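Local coordinates for protein endoglucanase (Clostridium thermocellum, PDB 2YIK) that probably hydrolyses internal beta-1,4-glucosidic bonds of cellulose, at residues Tyr438-His452 / Asp483-Val497. Residues are numbered along the deposited sequence; the frame is centred on the assembly and turned at random.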
ATOM      1  N   TYR A 438       8.148 -15.576  10.237  1.00 28.33           N
ATOM      2  CA  TYR A 438       7.965 -14.153  10.466  1.00 27.46           C
ATOM      3  C   TYR A 438       6.562 -13.602  10.191  1.00 26.83           C
ATOM      4  O   TYR A 438       6.346 -12.392  10.206  1.00 26.89           O
ATOM      5  CB  TYR A 438       9.035 -13.401   9.676  1.00 26.60           C
ATOM      6  CG  TYR A 438      10.424 -13.629  10.242  1.00 26.61           C
ATOM      7  CD1 TYR A 438      10.844 -12.947  11.380  1.00 26.62           C
ATOM      8  CD2 TYR A 438      11.296 -14.568   9.674  1.00 25.43           C
ATOM      9  CE1 TYR A 438      12.095 -13.186  11.949  1.00 27.81           C
ATOM     10  CE2 TYR A 438      12.553 -14.821  10.235  1.00 27.56           C
ATOM     11  CZ  TYR A 438      12.946 -14.123  11.373  1.00 28.17           C
ATOM     12  OH  TYR A 438      14.182 -14.346  11.932  1.00 29.64           O
ATOM     13  N   VAL A 439       5.619 -14.503   9.946  1.00 26.88           N
ATOM     14  CA  VAL A 439       4.221 -14.157   9.706  1.00 26.26           C
ATOM     15  C   VAL A 439       3.534 -14.621  10.992  1.00 28.68           C
ATOM     16  O   VAL A 439       3.471 -15.823  11.253  1.00 28.13           O
ATOM     17  CB  VAL A 439       3.668 -14.952   8.503  1.00 26.06           C
ATOM     18  CG1 VAL A 439       2.199 -14.631   8.277  1.00 23.90           C
ATOM     19  CG2 VAL A 439       4.483 -14.631   7.265  1.00 24.07           C
ATOM     20  N   VAL A 440       3.032 -13.701  11.814  1.00 30.03           N
ATOM     21  CA  VAL A 440       2.440 -14.159  13.064  1.00 31.41           C
ATOM     22  C   VAL A 440       1.161 -14.988  12.927  1.00 32.65           C
ATOM     23  O   VAL A 440       0.317 -14.731  12.065  1.00 32.48           O
ATOM     24  CB  VAL A 440       2.259 -12.982  14.100  1.00 32.65           C
ATOM     25  CG1 VAL A 440       2.578 -11.650  13.464  1.00 32.73           C
ATOM     26  CG2 VAL A 440       0.877 -13.003  14.707  1.00 33.52           C
ATOM     27  N   GLY A 441       1.064 -16.017  13.770  1.00 31.40           N
ATOM     28  CA  GLY A 441      -0.094 -16.899  13.787  1.00 31.98           C
ATOM     29  C   GLY A 441      -0.144 -17.973  12.716  1.00 32.95           C
ATOM     30  O   GLY A 441      -1.006 -18.845  12.744  1.00 32.69           O
ATOM     31  N   TYR A 442       0.792 -17.927  11.777  1.00 33.93           N
ATOM     32  CA  TYR A 442       0.828 -18.883  10.678  1.00 33.30           C
ATOM     33  C   TYR A 442       1.224 -20.295  11.084  1.00 34.09           C
ATOM     34  O   TYR A 442       0.726 -21.276  10.525  1.00 33.94           O
ATOM     35  CB  TYR A 442       1.808 -18.397   9.607  1.00 33.06           C
ATOM     36  CG  TYR A 442       1.883 -19.268   8.368  1.00 33.00           C
ATOM     37  CD1 TYR A 442       0.942 -19.141   7.348  1.00 33.03           C
ATOM     38  CD2 TYR A 442       2.907 -20.205   8.205  1.00 32.15           C
ATOM     39  CE1 TYR A 442       1.016 -19.915   6.194  1.00 32.61           C
ATOM     40  CE2 TYR A 442       2.992 -20.991   7.052  1.00 32.39           C
ATOM     41  CZ  TYR A 442       2.044 -20.835   6.052  1.00 33.35           C
ATOM     42  OH  TYR A 442       2.131 -21.576   4.897  1.00 34.82           O
ATOM     43  N   SER A 443       2.117 -20.396  12.062  1.00 34.50           N
ATOM     44  CA  SER A 443       2.616 -21.695  12.479  1.00 35.45           C
ATOM     45  C   SER A 443       3.007 -21.669  13.954  1.00 35.08           C
ATOM     46  O   SER A 443       3.045 -20.601  14.568  1.00 33.55           O
ATOM     47  CB  SER A 443       3.830 -22.029  11.610  1.00 36.95           C
ATOM     48  OG  SER A 443       4.248 -23.370  11.788  1.00 44.18           O
ATOM     49  N   SER A 444       3.299 -22.834  14.532  1.00 34.82           N
ATOM     50  CA  SER A 444       3.688 -22.868  15.938  1.00 35.36           C
ATOM     51  C   SER A 444       5.023 -22.159  16.132  1.00 34.94           C
ATOM     52  O   SER A 444       5.318 -21.679  17.226  1.00 35.33           O
ATOM     53  CB  SER A 444       3.784 -24.312  16.456  1.00 36.37           C
ATOM     54  OG  SER A 444       4.612 -25.118  15.631  1.00 38.77           O
ATOM     55  N   ASN A 445       5.827 -22.079  15.073  1.00 34.27           N
ATOM     56  CA  ASN A 445       7.121 -21.413  15.175  1.00 34.43           C
ATOM     57  C   ASN A 445       7.124 -19.955  14.703  1.00 34.37           C
ATOM     58  O   ASN A 445       8.183 -19.406  14.411  1.00 33.87           O
ATOM     59  CB  ASN A 445       8.195 -22.198  14.409  1.00 36.22           C
ATOM     60  CG  ASN A 445       7.877 -22.342  12.935  1.00 37.88           C
ATOM     61  OD1 ASN A 445       8.775 -22.293  12.086  1.00 39.68           O
ATOM     62  ND2 ASN A 445       6.598 -22.536  12.621  1.00 37.92           N
ATOM     63  N   SER A 446       5.947 -19.332  14.644  1.00 32.90           N
ATOM     64  CA  SER A 446       5.823 -17.933  14.217  1.00 32.81           C
ATOM     65  C   SER A 446       6.140 -16.959  15.353  1.00 32.39           C
ATOM     66  O   SER A 446       6.036 -17.315  16.528  1.00 33.51           O
ATOM     67  CB  SER A 446       4.393 -17.649  13.741  1.00 29.56           C
ATOM     68  OG  SER A 446       4.050 -18.416  12.604  1.00 31.22           O
ATOM     69  N   VAL A 447       6.526 -15.732  15.010  1.00 31.79           N
ATOM     70  CA  VAL A 447       6.788 -14.730  16.034  1.00 31.83           C
ATOM     71  C   VAL A 447       5.455 -14.536  16.760  1.00 32.65           C
ATOM     72  O   VAL A 447       4.384 -14.641  16.149  1.00 32.66           O
ATOM     73  CB  VAL A 447       7.256 -13.387  15.421  1.00 32.73           C
ATOM     74  CG1 VAL A 447       8.667 -13.532  14.878  1.00 33.23           C
ATOM     75  CG2 VAL A 447       6.328 -12.966  14.309  1.00 33.00           C
ATOM     76  N   LYS A 448       5.515 -14.246  18.057  1.00 32.32           N
ATOM     77  CA  LYS A 448       4.298 -14.102  18.847  1.00 33.33           C
ATOM     78  C   LYS A 448       4.092 -12.760  19.528  1.00 32.13           C
ATOM     79  O   LYS A 448       3.034 -12.522  20.099  1.00 32.64           O
ATOM     80  CB  LYS A 448       4.256 -15.217  19.901  1.00 34.22           C
ATOM     81  CG  LYS A 448       4.257 -16.607  19.295  1.00 36.07           C
ATOM     82  CD  LYS A 448       4.729 -17.661  20.282  1.00 39.30           C
ATOM     83  CE  LYS A 448       4.551 -19.068  19.719  1.00 40.78           C
ATOM     84  NZ  LYS A 448       5.361 -19.320  18.487  1.00 41.66           N
ATOM     85  N   TYR A 449       5.078 -11.876  19.451  1.00 32.03           N
ATOM     86  CA  TYR A 449       4.963 -10.577  20.113  1.00 32.96           C
ATOM     87  C   TYR A 449       5.070  -9.356  19.203  1.00 31.83           C
ATOM     88  O   TYR A 449       5.912  -8.481  19.434  1.00 29.77           O
ATOM     89  CB  TYR A 449       6.026 -10.473  21.203  1.00 35.38           C
ATOM     90  CG  TYR A 449       5.878 -11.503  22.290  1.00 38.74           C
ATOM     91  CD1 TYR A 449       6.386 -12.790  22.127  1.00 41.17           C
ATOM     92  CD2 TYR A 449       5.195 -11.205  23.470  1.00 40.09           C
ATOM     93  CE1 TYR A 449       6.216 -13.759  23.111  1.00 42.67           C
ATOM     94  CE2 TYR A 449       5.019 -12.164  24.462  1.00 42.66           C
ATOM     95  CZ  TYR A 449       5.530 -13.438  24.275  1.00 43.66           C
ATOM     96  OH  TYR A 449       5.333 -14.391  25.248  1.00 46.40           O
ATOM     97  N   PRO A 450       4.217  -9.267  18.167  1.00 31.33           N
ATOM     98  CA  PRO A 450       4.319  -8.091  17.294  1.00 32.01           C
ATOM     99  C   PRO A 450       4.113  -6.759  18.028  1.00 32.34           C
ATOM    100  O   PRO A 450       3.398  -6.686  19.034  1.00 33.58           O
ATOM    101  CB  PRO A 450       3.253  -8.355  16.218  1.00 31.74           C
ATOM    102  CG  PRO A 450       2.270  -9.297  16.905  1.00 31.86           C
ATOM    103  CD  PRO A 450       3.186 -10.207  17.688  1.00 30.86           C
ATOM    104  N   HIS A 451       4.763  -5.714  17.525  1.00 32.40           N
ATOM    105  CA  HIS A 451       4.659  -4.370  18.095  1.00 32.89           C
ATOM    106  C   HIS A 451       3.332  -3.792  17.602  1.00 32.73           C
ATOM    107  O   HIS A 451       3.288  -3.031  16.632  1.00 32.82           O
ATOM    108  CB  HIS A 451       5.834  -3.521  17.605  1.00 31.56           C
ATOM    109  CG  HIS A 451       5.904  -2.163  18.230  1.00 32.82           C
ATOM    110  ND1 HIS A 451       5.550  -1.015  17.553  1.00 33.81           N
ATOM    111  CD2 HIS A 451       6.296  -1.772  19.463  1.00 32.52           C
ATOM    112  CE1 HIS A 451       5.724   0.027  18.346  1.00 33.78           C
ATOM    113  NE2 HIS A 451       6.176  -0.403  19.509  1.00 33.78           N
ATOM    114  N   HIS A 452       2.251  -4.152  18.286  1.00 32.72           N
ATOM    115  CA  HIS A 452       0.912  -3.734  17.881  1.00 32.07           C
ATOM    116  C   HIS A 452       0.001  -3.494  19.091  1.00 32.25           C
ATOM    117  O   HIS A 452      -0.252  -4.405  19.883  1.00 29.65           O
ATOM    118  CB  HIS A 452       0.333  -4.840  16.993  1.00 31.50           C
ATOM    119  CG  HIS A 452      -0.980  -4.511  16.355  1.00 32.47           C
ATOM    120  ND1 HIS A 452      -1.077  -3.883  15.132  1.00 33.50           N
ATOM    121  CD2 HIS A 452      -2.248  -4.795  16.737  1.00 32.05           C
ATOM    122  CE1 HIS A 452      -2.352  -3.800  14.785  1.00 33.07           C
ATOM    123  NE2 HIS A 452      -3.081  -4.345  15.741  1.00 34.00           N
ATOM    124  N   ASP A 483      20.697 -12.813  10.454  1.00 30.49           N
ATOM    125  CA  ASP A 483      19.555 -13.726  10.656  1.00 31.21           C
ATOM    126  C   ASP A 483      19.096 -13.747  12.112  1.00 32.78           C
ATOM    127  O   ASP A 483      18.352 -14.651  12.525  1.00 34.23           O
ATOM    128  CB  ASP A 483      19.915 -15.165  10.214  1.00 30.93           C
ATOM    129  CG  ASP A 483      20.349 -15.250   8.739  1.00 30.91           C
ATOM    130  OD1 ASP A 483      19.498 -15.205   7.811  1.00 30.85           O
ATOM    131  OD2 ASP A 483      21.579 -15.326   8.509  1.00 30.64           O
ATOM    132  N   GLN A 484      19.469 -12.764  12.918  1.00 34.20           N
ATOM    133  CA  GLN A 484      18.930 -12.845  14.272  1.00 35.95           C
ATOM    134  C   GLN A 484      17.663 -11.978  14.420  1.00 36.30           C
ATOM    135  O   GLN A 484      17.381 -11.090  13.607  1.00 35.67           O
ATOM    136  CB  GLN A 484      19.948 -12.413  15.325  1.00 39.37           C
ATOM    137  CG  GLN A 484      21.259 -13.214  15.342  1.00 42.89           C
ATOM    138  CD  GLN A 484      21.064 -14.660  15.768  1.00 46.56           C
ATOM    139  OE1 GLN A 484      21.268 -15.023  16.936  1.00 50.37           O
ATOM    140  NE2 GLN A 484      20.688 -15.502  14.811  1.00 47.37           N
ATOM    141  N   HIS A 485      16.891 -12.271  15.465  1.00 36.25           N
ATOM    142  CA  HIS A 485      15.628 -11.586  15.707  1.00 36.55           C
ATOM    143  C   HIS A 485      15.185 -11.636  17.175  1.00 37.17           C
ATOM    144  O   HIS A 485      15.291 -12.675  17.829  1.00 36.33           O
ATOM    145  CB  HIS A 485      14.544 -12.258  14.843  1.00 35.08           C
ATOM    146  CG  HIS A 485      13.159 -11.718  15.058  1.00 34.79           C
ATOM    147  ND1 HIS A 485      12.681 -10.612  14.391  1.00 34.32           N
ATOM    148  CD2 HIS A 485      12.142 -12.157  15.841  1.00 32.46           C
ATOM    149  CE1 HIS A 485      11.425 -10.390  14.751  1.00 33.98           C
ATOM    150  NE2 HIS A 485      11.077 -11.312  15.629  1.00 35.25           N
ATOM    151  N   VAL A 486      14.680 -10.516  17.693  1.00 37.24           N
ATOM    152  CA  VAL A 486      14.189 -10.477  19.070  1.00 38.24           C
ATOM    153  C   VAL A 486      12.672 -10.352  19.038  1.00 37.31           C
ATOM    154  O   VAL A 486      12.126  -9.326  18.636  1.00 37.27           O
ATOM    155  CB  VAL A 486      14.782  -9.296  19.866  1.00 39.53           C
ATOM    156  CG1 VAL A 486      14.060  -9.169  21.221  1.00 38.84           C
ATOM    157  CG2 VAL A 486      16.285  -9.525  20.079  1.00 39.06           C
ATOM    158  N   ASP A 487      11.999 -11.419  19.455  1.00 36.99           N
ATOM    159  CA  ASP A 487      10.542 -11.458  19.450  1.00 37.32           C
ATOM    160  C   ASP A 487       9.920 -10.893  20.733  1.00 37.27           C
ATOM    161  O   ASP A 487       9.510 -11.642  21.619  1.00 37.39           O
ATOM    162  CB  ASP A 487      10.085 -12.905  19.204  1.00 35.95           C
ATOM    163  CG  ASP A 487       8.586 -13.026  19.009  1.00 34.70           C
ATOM    164  OD1 ASP A 487       7.923 -11.994  18.780  1.00 31.47           O
ATOM    165  OD2 ASP A 487       8.078 -14.165  19.074  1.00 33.01           O
ATOM    166  N   ARG A 488       9.861  -9.566  20.815  1.00 36.88           N
ATOM    167  CA  ARG A 488       9.284  -8.866  21.960  1.00 37.45           C
ATOM    168  C   ARG A 488       8.380  -7.734  21.483  1.00 37.17           C
ATOM    169  O   ARG A 488       8.650  -7.101  20.459  1.00 35.85           O
ATOM    170  CB  ARG A 488      10.379  -8.275  22.849  1.00 39.14           C
ATOM    171  CG  ARG A 488      11.090  -9.274  23.752  1.00 41.95           C
ATOM    172  CD  ARG A 488      12.064  -8.532  24.662  1.00 44.55           C
ATOM    173  NE  ARG A 488      11.366  -7.570  25.515  1.00 47.53           N
ATOM    174  CZ  ARG A 488      10.712  -7.881  26.634  1.00 49.43           C
ATOM    175  NH1 ARG A 488      10.668  -9.144  27.052  1.00 49.55           N
ATOM    176  NH2 ARG A 488      10.092  -6.930  27.331  1.00 47.52           N
ATOM    177  N   THR A 489       7.314  -7.471  22.230  1.00 36.99           N
ATOM    178  CA  THR A 489       6.381  -6.415  21.877  1.00 37.15           C
ATOM    179  C   THR A 489       7.080  -5.056  21.749  1.00 38.24           C
ATOM    180  O   THR A 489       6.718  -4.245  20.891  1.00 37.50           O
ATOM    181  CB  THR A 489       5.245  -6.325  22.924  1.00 37.26           C
ATOM    182  OG1 THR A 489       4.535  -7.572  22.963  1.00 35.77           O
ATOM    183  CG2 THR A 489       4.268  -5.206  22.569  1.00 36.95           C
ATOM    184  N   ASN A 490       8.091  -4.800  22.575  1.00 38.25           N
ATOM    185  CA  ASN A 490       8.774  -3.512  22.493  1.00 40.48           C
ATOM    186  C   ASN A 490       9.928  -3.445  21.492  1.00 41.70           C
ATOM    187  O   ASN A 490      10.631  -2.431  21.432  1.00 40.97           O
ATOM    188  CB  ASN A 490       9.254  -3.052  23.881  1.00 41.37           C
ATOM    189  CG  ASN A 490      10.294  -3.978  24.485  1.00 42.46           C
ATOM    190  OD1 ASN A 490      10.766  -4.912  23.839  1.00 41.96           O
ATOM    191  ND2 ASN A 490      10.664  -3.712  25.736  1.00 43.93           N
ATOM    192  N   ASP A 491      10.136  -4.507  20.711  1.00 42.59           N
ATOM    193  CA  ASP A 491      11.187  -4.482  19.691  1.00 43.98           C
ATOM    194  C   ASP A 491      10.513  -3.815  18.496  1.00 44.58           C
ATOM    195  O   ASP A 491       9.941  -4.489  17.633  1.00 44.26           O
ATOM    196  CB  ASP A 491      11.641  -5.901  19.311  1.00 44.41           C
ATOM    197  CG  ASP A 491      12.661  -5.903  18.178  1.00 45.96           C
ATOM    198  OD1 ASP A 491      13.088  -4.794  17.771  1.00 45.46           O
ATOM    199  OD2 ASP A 491      13.039  -7.003  17.695  1.00 44.91           O
ATOM    200  N   TYR A 492      10.579  -2.487  18.449  1.00 44.96           N
ATOM    201  CA  TYR A 492       9.925  -1.747  17.382  1.00 46.84           C
ATOM    202  C   TYR A 492      10.605  -1.750  16.020  1.00 45.37           C
ATOM    203  O   TYR A 492      10.059  -1.203  15.060  1.00 45.39           O
ATOM    204  CB  TYR A 492       9.673  -0.300  17.817  1.00 50.86           C
ATOM    205  CG  TYR A 492      10.926   0.464  18.147  1.00 55.37           C
ATOM    206  CD1 TYR A 492      11.500   0.395  19.419  1.00 57.25           C
ATOM    207  CD2 TYR A 492      11.563   1.231  17.172  1.00 57.00           C
ATOM    208  CE1 TYR A 492      12.692   1.079  19.710  1.00 59.03           C
ATOM    209  CE2 TYR A 492      12.745   1.912  17.446  1.00 59.04           C
ATOM    210  CZ  TYR A 492      13.307   1.835  18.711  1.00 59.81           C
ATOM    211  OH  TYR A 492      14.488   2.511  18.962  1.00 61.31           O
ATOM    212  N   ILE A 493      11.789  -2.342  15.917  1.00 43.61           N
ATOM    213  CA  ILE A 493      12.456  -2.388  14.623  1.00 42.06           C
ATOM    214  C   ILE A 493      12.167  -3.716  13.934  1.00 40.63           C
ATOM    215  O   ILE A 493      11.574  -3.764  12.851  1.00 39.61           O
ATOM    216  CB  ILE A 493      13.987  -2.226  14.759  1.00 42.37           C
ATOM    217  CG1 ILE A 493      14.324  -0.808  15.210  1.00 43.00           C
ATOM    218  CG2 ILE A 493      14.669  -2.517  13.421  1.00 40.98           C
ATOM    219  CD1 ILE A 493      13.778   0.259  14.273  1.00 46.50           C
ATOM    220  N   TYR A 494      12.556  -4.796  14.592  1.00 38.20           N
ATOM    221  CA  TYR A 494      12.376  -6.113  14.029  1.00 36.13           C
ATOM    222  C   TYR A 494      10.987  -6.717  14.185  1.00 34.08           C
ATOM    223  O   TYR A 494      10.646  -7.653  13.465  1.00 31.52           O
ATOM    224  CB  TYR A 494      13.483  -7.011  14.575  1.00 38.70           C
ATOM    225  CG  TYR A 494      14.834  -6.432  14.193  1.00 41.98           C
ATOM    226  CD1 TYR A 494      15.293  -6.502  12.869  1.00 43.23           C
ATOM    227  CD2 TYR A 494      15.599  -5.718  15.116  1.00 42.79           C
ATOM    228  CE1 TYR A 494      16.476  -5.871  12.471  1.00 43.48           C
ATOM    229  CE2 TYR A 494      16.793  -5.076  14.724  1.00 44.05           C
ATOM    230  CZ  TYR A 494      17.218  -5.160  13.400  1.00 43.91           C
ATOM    231  OH  TYR A 494      18.378  -4.532  12.994  1.00 43.65           O
ATOM    232  N   ASN A 495      10.174  -6.169  15.088  1.00 32.89           N
ATOM    233  CA  ASN A 495       8.814  -6.679  15.277  1.00 32.55           C
ATOM    234  C   ASN A 495       7.729  -5.676  14.882  1.00 31.28           C
ATOM    235  O   ASN A 495       6.553  -5.840  15.222  1.00 30.88           O
ATOM    236  CB  ASN A 495       8.593  -7.160  16.718  1.00 30.65           C
ATOM    237  CG  ASN A 495       8.532  -8.683  16.814  1.00 32.04           C
ATOM    238  OD1 ASN A 495       8.275  -9.249  17.881  1.00 31.91           O
ATOM    239  ND2 ASN A 495       8.774  -9.354  15.692  1.00 28.57           N
ATOM    240  N   GLU A 496       8.138  -4.635  14.167  1.00 29.97           N
ATOM    241  CA  GLU A 496       7.211  -3.619  13.676  1.00 29.53           C
ATOM    242  C   GLU A 496       6.291  -4.279  12.639  1.00 28.92           C
ATOM    243  O   GLU A 496       6.703  -5.203  11.927  1.00 27.48           O
ATOM    244  CB  GLU A 496       8.006  -2.487  13.013  1.00 29.48           C
ATOM    245  CG  GLU A 496       7.218  -1.545  12.110  1.00 32.97           C
ATOM    246  CD  GLU A 496       6.378  -0.542  12.874  1.00 35.53           C
ATOM    247  OE1 GLU A 496       6.036  -0.809  14.047  1.00 35.70           O
ATOM    248  OE2 GLU A 496       6.055   0.516  12.292  1.00 38.77           O
ATOM    249  N   VAL A 497       5.043  -3.821  12.584  1.00 27.93           N
ATOM    250  CA  VAL A 497       4.052  -4.316  11.624  1.00 26.82           C
ATOM    251  C   VAL A 497       3.371  -3.080  11.022  1.00 26.70           C
ATOM    252  O   VAL A 497       3.251  -2.054  11.689  1.00 25.37           O
ATOM    253  CB  VAL A 497       2.977  -5.202  12.299  1.00 27.34           C
ATOM    254  CG1 VAL A 497       3.613  -6.476  12.839  1.00 26.37           C
ATOM    255  CG2 VAL A 497       2.279  -4.428  13.406  1.00 28.33           C
TER
HETATM  256  O   HOH W   1      16.159 -15.663  10.728  1.00 31.13           O
HETATM  257  O   HOH W   2       3.943   0.903  15.249  1.00 33.77           O
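Asp487 reaches across to the backbone of Lys448 and Tyr449 and takes both N-H groups in its carboxylate. Lys448 N meets OD2 of Asp487 on the syn lone pair at 2.8 Å, nearly straight (169°), while Tyr449 N reaches Asp487 OD1 at 2.9 Å, more bent. Asp487 gets there with CG anti to its own N (chi1 -173°). Packing is close just beside this fork: CG1 of Val447 presses on NE2 of His485 at 3.4 Å, and Tyr438 turns its ring edge onto a face of the same imidazole, a T-shaped pair with planes at 83°. Further along, Pro450 CB touches Val497 CG1, and His451 N donates to Asn495 O at 2.9 Å. The His451 end is looser and more open. There Tyr492 CB sits over the centre of the His451 ring in a CH-pi contact at 3.9 Å, the tyrosine itself being exposed; Glu496 OE1 accepts from a water that binds His451 ND1 only weakly. Trp194 meets the His451 ring edge-to-face. The contact joins the loop before helix 453-456 to the loop after it. His451 is predicted to belong to the active site of this family 9 catalytic domain, and the contact probably helps place that imidazole, through its backbone bond and the carbon packed on its face.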